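Local coordinates for acetyl-CoA hydrolase/transferase family protein (Porphyromonas gingivalis, PDB 2NVV), which probably transfers coenzyme A between acetyl-CoA and a carboxylate, or hydrolyses acetyl-CoA, through a glutamyl-CoA thioester, and binds zinc, at residues P82-K87 with N91-G96; D111-F116 with P180-L185; K165-M170 with A319-F324. All blocks are in the same frame, centred on the assembly; numbering follows the deposited sequence.

Contact 1 (P82-K87 with N91-G96); sequences PYQSNK and NLINNG
Gln84 and Ile93 meet on the buried side of this contact, while Lys87 and Asn91 join on its exposed side. The methyl CD1 of Ile93 lies 3.8 Å from CG of Gln84 and 4.0 Å from its CD, so the isoleucine tip packs on the aliphatic stem of the glutamine and the root of its amide. The two side chains approach from opposite directions. Gln84 CG sits between the backbone N and the carbonyl carbon (chi1 61°), and a bend at chi2 (72°) turns the amide toward the residues that follow, where OE1 accepts from Asn86 N at 3.1 Å. NE2 reaches out to Met373 O, so both ends of the amide have backbone partners and its rotation is fixed.

The solvent side is held by the backbone. Asn91 N donates to Lys87 O at 3.0 Å with an N-H...O angle of 152°, the i to i+4 bond of the first turn of helix 87-94. Asn86, at the N-cap, bonds through OD1 to Leu89 N. Lys87 and Asn91 themselves are exposed. At the far end the helix closes in a Schellman motif, Gly96 N reaching Ile93 O at 2.7 Å and Ser97 N reaching Leu92 O.

Gln84 lies about 4 Å, side chain to side chain, from Asn374, a predicted CoA-binding residue. The chemistry thus divides: a methyl covers the glutamine's carbon stem, while its amide bonds to Met373 O and, weakly, to Asn374 O, consistent with a second-shell role beside the CoA site.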
ATOM      1  N   PRO A  82      -2.244  14.977   9.516  1.00  6.91           N
ATOM      2  CA  PRO A  82      -1.625  14.223   8.430  1.00  6.39           C
ATOM      3  C   PRO A  82      -2.085  14.680   7.041  1.00  6.39           C
ATOM      4  O   PRO A  82      -1.505  14.287   6.023  1.00  6.39           O
ATOM      5  CB  PRO A  82      -2.062  12.806   8.746  1.00  6.39           C
ATOM      6  CG  PRO A  82      -3.501  13.022   9.149  1.00  6.39           C
ATOM      7  CD  PRO A  82      -3.500  14.330   9.939  1.00  6.39           C
ATOM      8  N   TYR A  83      -3.118  15.519   7.011  1.00  6.39           N
ATOM      9  CA  TYR A  83      -3.684  16.025   5.772  1.00  6.39           C
ATOM     10  C   TYR A  83      -4.174  17.448   6.006  1.00  6.39           C
ATOM     11  O   TYR A  83      -4.706  17.754   7.077  1.00  6.59           O
ATOM     12  CB  TYR A  83      -4.869  15.144   5.359  1.00  6.39           C
ATOM     13  CG  TYR A  83      -5.543  15.507   4.050  1.00  6.39           C
ATOM     14  CD1 TYR A  83      -5.188  14.873   2.857  1.00  6.61           C
ATOM     15  CD2 TYR A  83      -6.557  16.462   4.004  1.00  6.39           C
ATOM     16  CE1 TYR A  83      -5.833  15.178   1.654  1.00  6.39           C
ATOM     17  CE2 TYR A  83      -7.200  16.775   2.815  1.00  6.39           C
ATOM     18  CZ  TYR A  83      -6.840  16.132   1.645  1.00  6.39           C
ATOM     19  OH  TYR A  83      -7.494  16.424   0.465  1.00  6.39           O
ATOM     20  N   GLN A  84      -3.982  18.322   5.018  1.00  6.39           N
ATOM     21  CA  GLN A  84      -4.459  19.694   5.121  1.00  6.39           C
ATOM     22  C   GLN A  84      -5.062  20.110   3.793  1.00  7.07           C
ATOM     23  O   GLN A  84      -4.868  19.448   2.772  1.00  6.39           O
ATOM     24  CB  GLN A  84      -3.338  20.673   5.528  1.00  6.39           C
ATOM     25  CG  GLN A  84      -2.139  20.792   4.588  1.00  6.39           C
ATOM     26  CD  GLN A  84      -2.453  21.521   3.295  1.00  6.79           C
ATOM     27  OE1 GLN A  84      -3.107  22.581   3.298  1.00  6.39           O
ATOM     28  NE2 GLN A  84      -1.973  20.970   2.176  1.00  6.40           N
ATOM     29  N   SER A  85      -5.808  21.206   3.818  1.00  7.77           N
ATOM     30  CA  SER A  85      -6.463  21.707   2.629  1.00  8.81           C
ATOM     31  C   SER A  85      -6.802  23.204   2.739  1.00  9.62           C
ATOM     32  O   SER A  85      -7.877  23.637   2.346  1.00 11.54           O
ATOM     33  CB  SER A  85      -7.723  20.881   2.386  1.00  7.51           C
ATOM     34  OG  SER A  85      -8.452  21.415   1.305  1.00  9.85           O
ATOM     35  N   ASN A  86      -5.873  23.986   3.278  1.00  8.81           N
ATOM     36  CA  ASN A  86      -6.048  25.428   3.442  1.00  8.51           C
ATOM     37  C   ASN A  86      -4.942  26.183   2.701  1.00  9.21           C
ATOM     38  O   ASN A  86      -3.767  25.857   2.839  1.00  8.15           O
ATOM     39  CB  ASN A  86      -6.031  25.782   4.933  1.00  8.27           C
ATOM     40  CG  ASN A  86      -5.920  27.275   5.182  1.00  8.24           C
ATOM     41  OD1 ASN A  86      -4.817  27.813   5.301  1.00  9.40           O
ATOM     42  ND2 ASN A  86      -7.062  27.955   5.253  1.00  7.76           N
ATOM     43  N   LYS A  87      -5.328  27.195   1.925  1.00 10.69           N
ATOM     44  CA  LYS A  87      -4.388  27.986   1.125  1.00 11.47           C
ATOM     45  C   LYS A  87      -3.259  28.648   1.900  1.00 10.22           C
ATOM     46  O   LYS A  87      -2.123  28.684   1.443  1.00  9.10           O
ATOM     47  CB  LYS A  87      -5.153  29.047   0.329  1.00 13.85           C
ATOM     48  CG  LYS A  87      -5.788  30.155   1.166  1.00 16.38           C
ATOM     49  CD  LYS A  87      -7.008  30.753   0.459  1.00 18.40           C
ATOM     50  CE  LYS A  87      -6.698  31.147  -0.976  1.00 19.68           C
ATOM     51  NZ  LYS A  87      -7.930  31.406  -1.774  1.00 19.41           N
ATOM     52  N   ASN A  91       0.590  27.421   1.475  1.00  7.23           N
ATOM     53  CA  ASN A  91       1.665  28.313   1.041  1.00  8.39           C
ATOM     54  C   ASN A  91       2.785  28.288   2.071  1.00  8.65           C
ATOM     55  O   ASN A  91       3.963  28.227   1.721  1.00  7.65           O
ATOM     56  CB  ASN A  91       1.145  29.741   0.886  1.00  8.08           C
ATOM     57  CG  ASN A  91       0.198  29.888  -0.279  1.00  7.69           C
ATOM     58  OD1 ASN A  91      -0.516  30.891  -0.387  1.00  9.95           O
ATOM     59  ND2 ASN A  91       0.184  28.894  -1.163  1.00  6.44           N
ATOM     60  N   LEU A  92       2.405  28.344   3.346  1.00  8.25           N
ATOM     61  CA  LEU A  92       3.373  28.311   4.436  1.00  8.47           C
ATOM     62  C   LEU A  92       4.266  27.083   4.256  1.00  8.51           C
ATOM     63  O   LEU A  92       5.478  27.147   4.442  1.00  7.21           O
ATOM     64  CB  LEU A  92       2.640  28.225   5.772  1.00  7.88           C
ATOM     65  CG  LEU A  92       3.464  28.288   7.056  1.00  8.88           C
ATOM     66  CD1 LEU A  92       4.118  29.650   7.153  1.00 10.63           C
ATOM     67  CD2 LEU A  92       2.576  28.041   8.268  1.00  8.81           C
ATOM     68  N   ILE A  93       3.642  25.970   3.881  1.00  8.28           N
ATOM     69  CA  ILE A  93       4.336  24.713   3.655  1.00  7.73           C
ATOM     70  C   ILE A  93       5.257  24.790   2.448  1.00  7.78           C
ATOM     71  O   ILE A  93       6.458  24.543   2.563  1.00  8.06           O
ATOM     72  CB  ILE A  93       3.344  23.561   3.405  1.00  7.28           C
ATOM     73  CG1 ILE A  93       2.486  23.323   4.651  1.00  6.41           C
ATOM     74  CG2 ILE A  93       4.104  22.303   3.023  1.00  6.39           C
ATOM     75  CD1 ILE A  93       1.288  22.402   4.418  1.00  6.39           C
ATOM     76  N   ASN A  94       4.687  25.128   1.291  1.00  7.97           N
ATOM     77  CA  ASN A  94       5.450  25.216   0.035  1.00  7.92           C
ATOM     78  C   ASN A  94       6.550  26.272   0.058  1.00  7.51           C
ATOM     79  O   ASN A  94       7.439  26.263  -0.779  1.00  7.67           O
ATOM     80  CB  ASN A  94       4.499  25.458  -1.146  1.00  6.65           C
ATOM     81  CG  ASN A  94       3.714  24.208  -1.531  1.00  6.39           C
ATOM     82  OD1 ASN A  94       2.513  24.272  -1.812  1.00  6.39           O
ATOM     83  ND2 ASN A  94       4.393  23.067  -1.559  1.00  6.39           N
ATOM     84  N   ASN A  95       6.482  27.188   1.015  1.00  8.91           N
ATOM     85  CA  ASN A  95       7.520  28.207   1.165  1.00  9.99           C
ATOM     86  C   ASN A  95       8.550  27.703   2.181  1.00  9.79           C
ATOM     87  O   ASN A  95       9.450  28.436   2.579  1.00 10.72           O
ATOM     88  CB  ASN A  95       6.920  29.533   1.643  1.00 10.49           C
ATOM     89  CG  ASN A  95       6.183  30.263   0.544  1.00 12.26           C
ATOM     90  OD1 ASN A  95       5.248  31.025   0.803  1.00 15.01           O
ATOM     91  ND2 ASN A  95       6.604  30.042  -0.695  1.00 10.66           N
ATOM     92  N   GLY A  96       8.400  26.444   2.584  1.00  9.08           N
ATOM     93  CA  GLY A  96       9.313  25.839   3.535  1.00  8.62           C
ATOM     94  C   GLY A  96       9.356  26.530   4.877  1.00  8.03           C
ATOM     95  O   GLY A  96      10.379  26.505   5.544  1.00  7.69           O
TER

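Contact 2 (D111-F116 with P180-L185); sequences DLRYGF and PARREL
Arg182 extends from its loop to meet Arg113 and Tyr114 at the end of helix 108-113, and its guanidinium makes every close approach between the two segments. With CG anti to the backbone N (chi1 -171°) and a bend only at chi3, the nearly extended chain reaches toward the helix end, and the Arg113 and Tyr114 side chains cover the rest. The backbones stay well apart, the nearest CA atoms, of Tyr114 and Pro180, being 11.7 Å from each other.

The aromatic approach is to the phenol oxygen. Arg182 NH1 lies 2.8 Å from Tyr114 OH and 3.8 Å from Tyr114 CZ. Ring and guanidinium planes are only 15° apart, although the side chains cross at about a right angle. On the other subunit, Tyr387 stacks with the Tyr114 ring.

Charge governs the second approach. NH1 of Arg113 and NH1 of Arg182 are 3.5 Å apart, Arg182 NH1 lying near the plane of the Arg113 guanidinium at its edge, with the two planes turned 70° to each other. A shared carboxylate probably allows this closeness: Asp178 OD2 forms salt bridges with both NH1 atoms. Arg113 NH2 also pairs with Glu175 and Glu334, so negative charge probably offsets the paired cations.

Further hydrogen bonds fix the Arg182 group: NE donates to Leu177 O and NH2 to Gln110 OE1. Backbone bonds shape the partner. Gly115, at positive phi, ends the helix in a Schellman motif, with Gly115 N to Leu112 O at 3.0 Å and Phe116 N to Asp111 O at 2.9 Å.

Helix 145-151 packs on Leu112 and Arg113, while helix 339-345 touches Glu184 and Leu185; the contact therefore joins the end of helix 108-113 to the long loop between strands 154-160 and 199-200, beside the second subunit.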
ATOM      1  N   ASP A 111      -0.392   4.778  15.349  1.00  6.39           N
ATOM      2  CA  ASP A 111       1.001   5.204  15.405  1.00  6.52           C
ATOM      3  C   ASP A 111       1.223   6.205  16.520  1.00  6.39           C
ATOM      4  O   ASP A 111       2.341   6.376  17.003  1.00  6.50           O
ATOM      5  CB  ASP A 111       1.429   5.788  14.059  1.00  7.65           C
ATOM      6  CG  ASP A 111       1.684   4.715  13.019  1.00  7.46           C
ATOM      7  OD1 ASP A 111       1.302   3.552  13.259  1.00  6.39           O
ATOM      8  OD2 ASP A 111       2.264   5.029  11.958  1.00  9.68           O
ATOM      9  N   LEU A 112       0.147   6.877  16.913  1.00  6.39           N
ATOM     10  CA  LEU A 112       0.206   7.841  17.998  1.00  7.17           C
ATOM     11  C   LEU A 112       0.309   7.018  19.270  1.00  6.39           C
ATOM     12  O   LEU A 112       1.100   7.320  20.153  1.00  6.39           O
ATOM     13  CB  LEU A 112      -1.063   8.694  18.017  1.00  6.39           C
ATOM     14  CG  LEU A 112      -0.977  10.011  17.240  1.00  6.96           C
ATOM     15  CD1 LEU A 112      -2.366  10.623  17.068  1.00  6.39           C
ATOM     16  CD2 LEU A 112      -0.041  10.963  17.985  1.00  6.39           C
ATOM     17  N   ARG A 113      -0.498   5.964  19.348  1.00  6.74           N
ATOM     18  CA  ARG A 113      -0.503   5.082  20.499  1.00  6.39           C
ATOM     19  C   ARG A 113       0.829   4.353  20.617  1.00  6.39           C
ATOM     20  O   ARG A 113       1.307   4.112  21.720  1.00  7.15           O
ATOM     21  CB  ARG A 113      -1.658   4.082  20.391  1.00  6.90           C
ATOM     22  CG  ARG A 113      -3.037   4.731  20.353  1.00  7.05           C
ATOM     23  CD  ARG A 113      -4.123   3.740  20.730  1.00  6.39           C
ATOM     24  NE  ARG A 113      -4.213   2.631  19.783  1.00  6.39           N
ATOM     25  CZ  ARG A 113      -4.961   2.624  18.688  1.00  6.55           C
ATOM     26  NH1 ARG A 113      -4.955   1.557  17.900  1.00  6.39           N
ATOM     27  NH2 ARG A 113      -5.722   3.673  18.388  1.00  6.52           N
ATOM     28  N   TYR A 114       1.427   4.008  19.479  1.00  6.39           N
ATOM     29  CA  TYR A 114       2.719   3.319  19.450  1.00  6.39           C
ATOM     30  C   TYR A 114       3.839   4.240  19.944  1.00  6.39           C
ATOM     31  O   TYR A 114       4.934   3.784  20.259  1.00  7.37           O
ATOM     32  CB  TYR A 114       3.053   2.848  18.022  1.00  6.39           C
ATOM     33  CG  TYR A 114       2.097   1.817  17.466  1.00  6.39           C
ATOM     34  CD1 TYR A 114       1.167   1.184  18.291  1.00  6.39           C
ATOM     35  CD2 TYR A 114       2.134   1.455  16.116  1.00  6.39           C
ATOM     36  CE1 TYR A 114       0.292   0.212  17.785  1.00  6.39           C
ATOM     37  CE2 TYR A 114       1.266   0.486  15.604  1.00  6.39           C
ATOM     38  CZ  TYR A 114       0.350  -0.129  16.447  1.00  6.39           C
ATOM     39  OH  TYR A 114      -0.512  -1.080  15.962  1.00  6.39           O
ATOM     40  N   GLY A 115       3.554   5.538  19.989  1.00  6.39           N
ATOM     41  CA  GLY A 115       4.523   6.511  20.446  1.00  6.39           C
ATOM     42  C   GLY A 115       5.408   7.047  19.338  1.00  6.69           C
ATOM     43  O   GLY A 115       6.408   7.724  19.619  1.00  6.39           O
ATOM     44  N   PHE A 116       5.050   6.757  18.085  1.00  6.39           N
ATOM     45  CA  PHE A 116       5.849   7.202  16.945  1.00  6.61           C
ATOM     46  C   PHE A 116       6.005   8.718  16.840  1.00  6.39           C
ATOM     47  O   PHE A 116       7.038   9.215  16.397  1.00  6.92           O
ATOM     48  CB  PHE A 116       5.270   6.642  15.651  1.00  6.39           C
ATOM     49  CG  PHE A 116       5.412   5.154  15.520  1.00  7.06           C
ATOM     50  CD1 PHE A 116       6.118   4.419  16.470  1.00  6.81           C
ATOM     51  CD2 PHE A 116       4.835   4.475  14.447  1.00  6.96           C
ATOM     52  CE1 PHE A 116       6.246   3.029  16.353  1.00  6.39           C
ATOM     53  CE2 PHE A 116       4.961   3.079  14.322  1.00  7.38           C
ATOM     54  CZ  PHE A 116       5.669   2.361  15.281  1.00  6.39           C
ATOM     55  N   PRO A 180       1.083  -6.931  21.007  1.00  6.60           N
ATOM     56  CA  PRO A 180       0.637  -8.192  20.410  1.00  6.68           C
ATOM     57  C   PRO A 180      -0.750  -8.658  20.854  1.00  6.39           C
ATOM     58  O   PRO A 180      -1.064  -9.837  20.727  1.00  6.54           O
ATOM     59  CB  PRO A 180       1.716  -9.156  20.863  1.00  6.39           C
ATOM     60  CG  PRO A 180       1.941  -8.696  22.284  1.00  6.39           C
ATOM     61  CD  PRO A 180       1.972  -7.183  22.159  1.00  6.39           C
ATOM     62  N   ALA A 181      -1.579  -7.746  21.352  1.00  6.39           N
ATOM     63  CA  ALA A 181      -2.904  -8.111  21.847  1.00  6.39           C
ATOM     64  C   ALA A 181      -4.101  -7.772  20.954  1.00  6.82           C
ATOM     65  O   ALA A 181      -5.239  -7.994  21.335  1.00  6.46           O
ATOM     66  CB  ALA A 181      -3.112  -7.484  23.212  1.00  6.39           C
ATOM     67  N   ARG A 182      -3.850  -7.254  19.763  1.00  6.39           N
ATOM     68  CA  ARG A 182      -4.953  -6.873  18.905  1.00  6.39           C
ATOM     69  C   ARG A 182      -5.787  -8.024  18.377  1.00  6.39           C
ATOM     70  O   ARG A 182      -5.261  -9.058  17.981  1.00  6.39           O
ATOM     71  CB  ARG A 182      -4.449  -6.023  17.738  1.00  6.64           C
ATOM     72  CG  ARG A 182      -5.573  -5.403  16.928  1.00  6.39           C
ATOM     73  CD  ARG A 182      -5.038  -4.370  15.967  1.00  6.39           C
ATOM     74  NE  ARG A 182      -4.451  -3.219  16.646  1.00  6.39           N
ATOM     75  CZ  ARG A 182      -3.739  -2.275  16.030  1.00  6.39           C
ATOM     76  NH1 ARG A 182      -3.243  -1.259  16.728  1.00  6.47           N
ATOM     77  NH2 ARG A 182      -3.511  -2.347  14.720  1.00  6.39           N
ATOM     78  N   ARG A 183      -7.104  -7.829  18.395  1.00  6.45           N
ATOM     79  CA  ARG A 183      -8.060  -8.805  17.892  1.00  6.39           C
ATOM     80  C   ARG A 183      -8.553  -8.275  16.540  1.00  6.63           C
ATOM     81  O   ARG A 183      -8.095  -7.234  16.071  1.00  7.47           O
ATOM     82  CB  ARG A 183      -9.240  -8.935  18.853  1.00  6.39           C
ATOM     83  CG  ARG A 183      -8.856  -9.313  20.266  1.00  6.39           C
ATOM     84  CD  ARG A 183      -8.180 -10.658  20.319  1.00  6.39           C
ATOM     85  NE  ARG A 183      -9.074 -11.742  19.926  1.00  7.11           N
ATOM     86  CZ  ARG A 183      -8.693 -13.016  19.820  1.00  6.39           C
ATOM     87  NH1 ARG A 183      -7.434 -13.354  20.073  1.00  6.39           N
ATOM     88  NH2 ARG A 183      -9.573 -13.950  19.477  1.00  6.71           N
ATOM     89  N   GLU A 184      -9.484  -8.975  15.909  1.00  6.39           N
ATOM     90  CA  GLU A 184      -9.985  -8.513  14.624  1.00  6.83           C
ATOM     91  C   GLU A 184     -10.948  -7.345  14.820  1.00  6.39           C
ATOM     92  O   GLU A 184     -11.477  -7.140  15.911  1.00  6.91           O
ATOM     93  CB  GLU A 184     -10.679  -9.663  13.878  1.00  6.39           C
ATOM     94  CG  GLU A 184     -12.129  -9.951  14.271  1.00  6.76           C
ATOM     95  CD  GLU A 184     -12.293 -10.526  15.666  1.00  8.08           C
ATOM     96  OE1 GLU A 184     -11.304 -11.047  16.235  1.00  9.05           O
ATOM     97  OE2 GLU A 184     -13.430 -10.472  16.187  1.00  6.43           O
ATOM     98  N   LEU A 185     -11.151  -6.566  13.764  1.00  6.39           N
ATOM     99  CA  LEU A 185     -12.078  -5.438  13.797  1.00  6.39           C
ATOM    100  C   LEU A 185     -13.369  -6.020  13.214  1.00  6.39           C
ATOM    101  O   LEU A 185     -13.517  -6.127  12.007  1.00  6.70           O
ATOM    102  CB  LEU A 185     -11.548  -4.310  12.917  1.00  7.15           C
ATOM    103  CG  LEU A 185     -10.055  -4.010  13.057  1.00  6.82           C
ATOM    104  CD1 LEU A 185      -9.685  -2.941  12.065  1.00  6.39           C
ATOM    105  CD2 LEU A 185      -9.726  -3.579  14.476  1.00  6.39           C
TER

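Contact 3 (K165-M170 with A319-F324); sequences KEIMGM and ANLDFF
Leu321 points its forked end at the 3-10 segment 165-167, and each of its two methyls meets a different residue there. CD2 lies against the start of Glu166, 3.4 Å from CB and 3.5 Å from the backbone O. The other methyl, CD1, comes 4.1 Å from Ile167 CD1, an apolar contact between branch ends.

Leu321 and Ile167 cross at about a right angle. The CB of Ile167 points away from the helix, yet its outer methyl returns: CG1 stands beside the backbone N (chi1 -75°), and a further turn at chi2 of -52° swings CD1 back to the leucine. Glu166 does the reverse, its CB facing the helix while its bent chain carries the carboxylate outward, where OE1 forms a salt bridge with Lys165 NZ, 3.4 Å away, whose hydrogen bond is weak. Leucine thus meets the stem of the glutamate and not its charge.

The 3-10 segment runs into a type II turn from Ile167 to Met170, closed by Met170 N to Ile167 O at 2.9 Å. On the other segment, Asn320 directly precedes helix 321-324.

Tyr318, on helix 311-318, also touches Ile167, and Lys325 NZ bonds to Met168 O. Phe324 packs on helices 288-295 and 311-318. The contact joins the loop after strand 154-160 to the short helix leading toward strand 328-330.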
ATOM      1  N   LYS A 165     -28.165  16.813  20.542  1.00 14.23           N
ATOM      2  CA  LYS A 165     -27.731  15.581  21.189  1.00 16.06           C
ATOM      3  C   LYS A 165     -28.547  14.387  20.716  1.00 16.64           C
ATOM      4  O   LYS A 165     -28.264  13.244  21.095  1.00 16.72           O
ATOM      5  CB  LYS A 165     -27.845  15.724  22.709  1.00 16.63           C
ATOM      6  CG  LYS A 165     -29.160  16.329  23.153  1.00 17.14           C
ATOM      7  CD  LYS A 165     -29.194  16.559  24.653  1.00 20.45           C
ATOM      8  CE  LYS A 165     -30.308  17.538  25.025  1.00 23.23           C
ATOM      9  NZ  LYS A 165     -31.643  17.151  24.459  1.00 25.04           N
ATOM     10  N   GLU A 166     -29.566  14.651  19.897  1.00 16.50           N
ATOM     11  CA  GLU A 166     -30.408  13.585  19.353  1.00 17.74           C
ATOM     12  C   GLU A 166     -29.611  12.782  18.326  1.00 18.21           C
ATOM     13  O   GLU A 166     -30.036  11.713  17.882  1.00 17.94           O
ATOM     14  CB  GLU A 166     -31.655  14.169  18.704  1.00 18.17           C
ATOM     15  CG  GLU A 166     -32.739  14.548  19.698  1.00 19.89           C
ATOM     16  CD  GLU A 166     -32.414  15.799  20.491  1.00 21.34           C
ATOM     17  OE1 GLU A 166     -33.026  15.992  21.565  1.00 21.54           O
ATOM     18  OE2 GLU A 166     -31.562  16.596  20.038  1.00 21.51           O
ATOM     19  N   ILE A 167     -28.446  13.318  17.965  1.00 18.78           N
ATOM     20  CA  ILE A 167     -27.537  12.695  17.015  1.00 18.63           C
ATOM     21  C   ILE A 167     -26.985  11.414  17.625  1.00 18.05           C
ATOM     22  O   ILE A 167     -26.550  10.510  16.919  1.00 17.63           O
ATOM     23  CB  ILE A 167     -26.382  13.675  16.667  1.00 19.28           C
ATOM     24  CG1 ILE A 167     -26.916  14.751  15.731  1.00 19.07           C
ATOM     25  CG2 ILE A 167     -25.221  12.954  16.030  1.00 20.70           C
ATOM     26  CD1 ILE A 167     -27.625  14.185  14.528  1.00 17.66           C
HETATM   27  N   MSE A 168     -27.011  11.360  18.950  1.00 18.73           N
HETATM   28  CA  MSE A 168     -26.545  10.204  19.705  1.00 20.70           C
HETATM   29  C   MSE A 168     -26.922   8.911  18.983  1.00 19.81           C
HETATM   30  O   MSE A 168     -28.105   8.612  18.816  1.00 20.13           O
HETATM   31  CB  MSE A 168     -27.189  10.226  21.094  1.00 24.73           C
HETATM   32  CG  MSE A 168     -26.952   8.979  21.940  1.00 29.92           C
HETATM   33 SE   MSE A 168     -25.264   8.949  22.869  1.00 40.99          SE
HETATM   34  CE  MSE A 168     -25.799   9.849  24.508  1.00 35.71           C
ATOM     35  N   GLY A 169     -25.920   8.149  18.558  1.00 18.33           N
ATOM     36  CA  GLY A 169     -26.196   6.906  17.859  1.00 16.52           C
ATOM     37  C   GLY A 169     -25.652   6.892  16.445  1.00 15.84           C
ATOM     38  O   GLY A 169     -25.534   5.831  15.829  1.00 15.11           O
HETATM   39  N   MSE A 170     -25.320   8.066  15.920  1.00 15.70           N
HETATM   40  CA  MSE A 170     -24.791   8.148  14.572  1.00 16.81           C
HETATM   41  C   MSE A 170     -23.285   7.914  14.489  1.00 14.44           C
HETATM   42  O   MSE A 170     -22.722   7.833  13.392  1.00 14.02           O
HETATM   43  CB  MSE A 170     -25.148   9.492  13.952  1.00 21.04           C
HETATM   44  CG  MSE A 170     -26.630   9.578  13.597  1.00 28.31           C
HETATM   45 SE   MSE A 170     -27.139  11.084  12.514  1.00 37.01          SE
HETATM   46  CE  MSE A 170     -25.324  11.486  11.752  1.00 35.01           C
ATOM     47  N   ALA A 319     -33.691  17.464  10.954  1.00  6.39           N
ATOM     48  CA  ALA A 319     -35.144  17.612  11.040  1.00  6.50           C
ATOM     49  C   ALA A 319     -35.813  16.288  10.713  1.00  7.14           C
ATOM     50  O   ALA A 319     -37.023  16.140  10.879  1.00  6.94           O
ATOM     51  CB  ALA A 319     -35.631  18.690  10.074  1.00  6.39           C
ATOM     52  N   ASN A 320     -35.007  15.327  10.264  1.00  6.39           N
ATOM     53  CA  ASN A 320     -35.489  14.003   9.890  1.00  7.01           C
ATOM     54  C   ASN A 320     -34.581  12.881  10.378  1.00  8.20           C
ATOM     55  O   ASN A 320     -34.173  12.011   9.606  1.00  8.28           O
ATOM     56  CB  ASN A 320     -35.629  13.918   8.373  1.00  7.64           C
ATOM     57  CG  ASN A 320     -36.655  14.882   7.843  1.00  7.34           C
ATOM     58  OD1 ASN A 320     -37.850  14.711   8.075  1.00  9.59           O
ATOM     59  ND2 ASN A 320     -36.198  15.916   7.145  1.00  6.39           N
ATOM     60  N   LEU A 321     -34.257  12.909  11.663  1.00  9.38           N
ATOM     61  CA  LEU A 321     -33.422  11.868  12.241  1.00  9.55           C
ATOM     62  C   LEU A 321     -34.202  10.559  12.108  1.00 10.05           C
ATOM     63  O   LEU A 321     -33.642   9.466  12.163  1.00 10.19           O
ATOM     64  CB  LEU A 321     -33.119  12.194  13.702  1.00  8.80           C
ATOM     65  CG  LEU A 321     -31.753  12.840  13.967  1.00  6.83           C
ATOM     66  CD1 LEU A 321     -31.432  13.857  12.917  1.00  7.10           C
ATOM     67  CD2 LEU A 321     -31.759  13.485  15.352  1.00  7.62           C
ATOM     68  N   ASP A 322     -35.509  10.696  11.905  1.00 11.72           N
ATOM     69  CA  ASP A 322     -36.411   9.553  11.720  1.00 14.05           C
ATOM     70  C   ASP A 322     -36.016   8.695  10.517  1.00 13.50           C
ATOM     71  O   ASP A 322     -36.212   7.476  10.499  1.00 13.73           O
ATOM     72  CB  ASP A 322     -37.850  10.042  11.515  1.00 14.09           C
ATOM     73  CG  ASP A 322     -37.922  11.384  10.794  1.00 15.61           C
ATOM     74  OD1 ASP A 322     -37.441  12.383  11.386  1.00 17.09           O
ATOM     75  OD2 ASP A 322     -38.458  11.456   9.660  1.00 15.67           O
ATOM     76  N   PHE A 323     -35.452   9.360   9.518  1.00 12.67           N
ATOM     77  CA  PHE A 323     -35.040   8.715   8.294  1.00 11.56           C
ATOM     78  C   PHE A 323     -33.531   8.471   8.204  1.00 11.07           C
ATOM     79  O   PHE A 323     -33.105   7.385   7.818  1.00 10.07           O
ATOM     80  CB  PHE A 323     -35.503   9.583   7.117  1.00 11.51           C
ATOM     81  CG  PHE A 323     -35.087   9.066   5.773  1.00 10.69           C
ATOM     82  CD1 PHE A 323     -35.781   8.017   5.171  1.00 10.09           C
ATOM     83  CD2 PHE A 323     -33.998   9.621   5.109  1.00  9.79           C
ATOM     84  CE1 PHE A 323     -35.390   7.533   3.921  1.00 10.74           C
ATOM     85  CE2 PHE A 323     -33.597   9.143   3.858  1.00 10.60           C
ATOM     86  CZ  PHE A 323     -34.291   8.102   3.263  1.00 10.95           C
ATOM     87  N   PHE A 324     -32.732   9.469   8.574  1.00 11.32           N
ATOM     88  CA  PHE A 324     -31.279   9.370   8.463  1.00 12.20           C
ATOM     89  C   PHE A 324     -30.501   8.663   9.563  1.00 13.40           C
ATOM     90  O   PHE A 324     -29.491   8.035   9.287  1.00 15.32           O
ATOM     91  CB  PHE A 324     -30.685  10.768   8.269  1.00 11.07           C
ATOM     92  CG  PHE A 324     -31.207  11.487   7.060  1.00 10.32           C
ATOM     93  CD1 PHE A 324     -32.367  12.247   7.138  1.00 11.22           C
ATOM     94  CD2 PHE A 324     -30.553  11.386   5.843  1.00  8.94           C
ATOM     95  CE1 PHE A 324     -32.870  12.896   6.018  1.00 11.43           C
ATOM     96  CE2 PHE A 324     -31.041  12.025   4.715  1.00 10.17           C
ATOM     97  CZ  PHE A 324     -32.205  12.785   4.801  1.00 11.22           C
TER

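How the contacts relate
Along the chain, contact 1 closes before either of the others opens, whereas contacts 2 and 3 interleave: 111-116, 165-170, 180-185, 319-324. The loop between strands 154-160 and 199-200 supplies one segment to each of these two, although their centres are about 32 Å apart. Contact 1 lies about 29 Å from contact 2 and about 35 Å from contact 3, centre to centre, and no two contacts touch. Strand 77-81, preceding contact 1, and strand 154-160, preceding the shared loop, belong to the same seven-stranded parallel sheet. Contact 1 lies near the predicted CoA site, contacts 1 and 2 border the second subunit, and contact 3 joins segments of the N-terminal and C-terminal family domains.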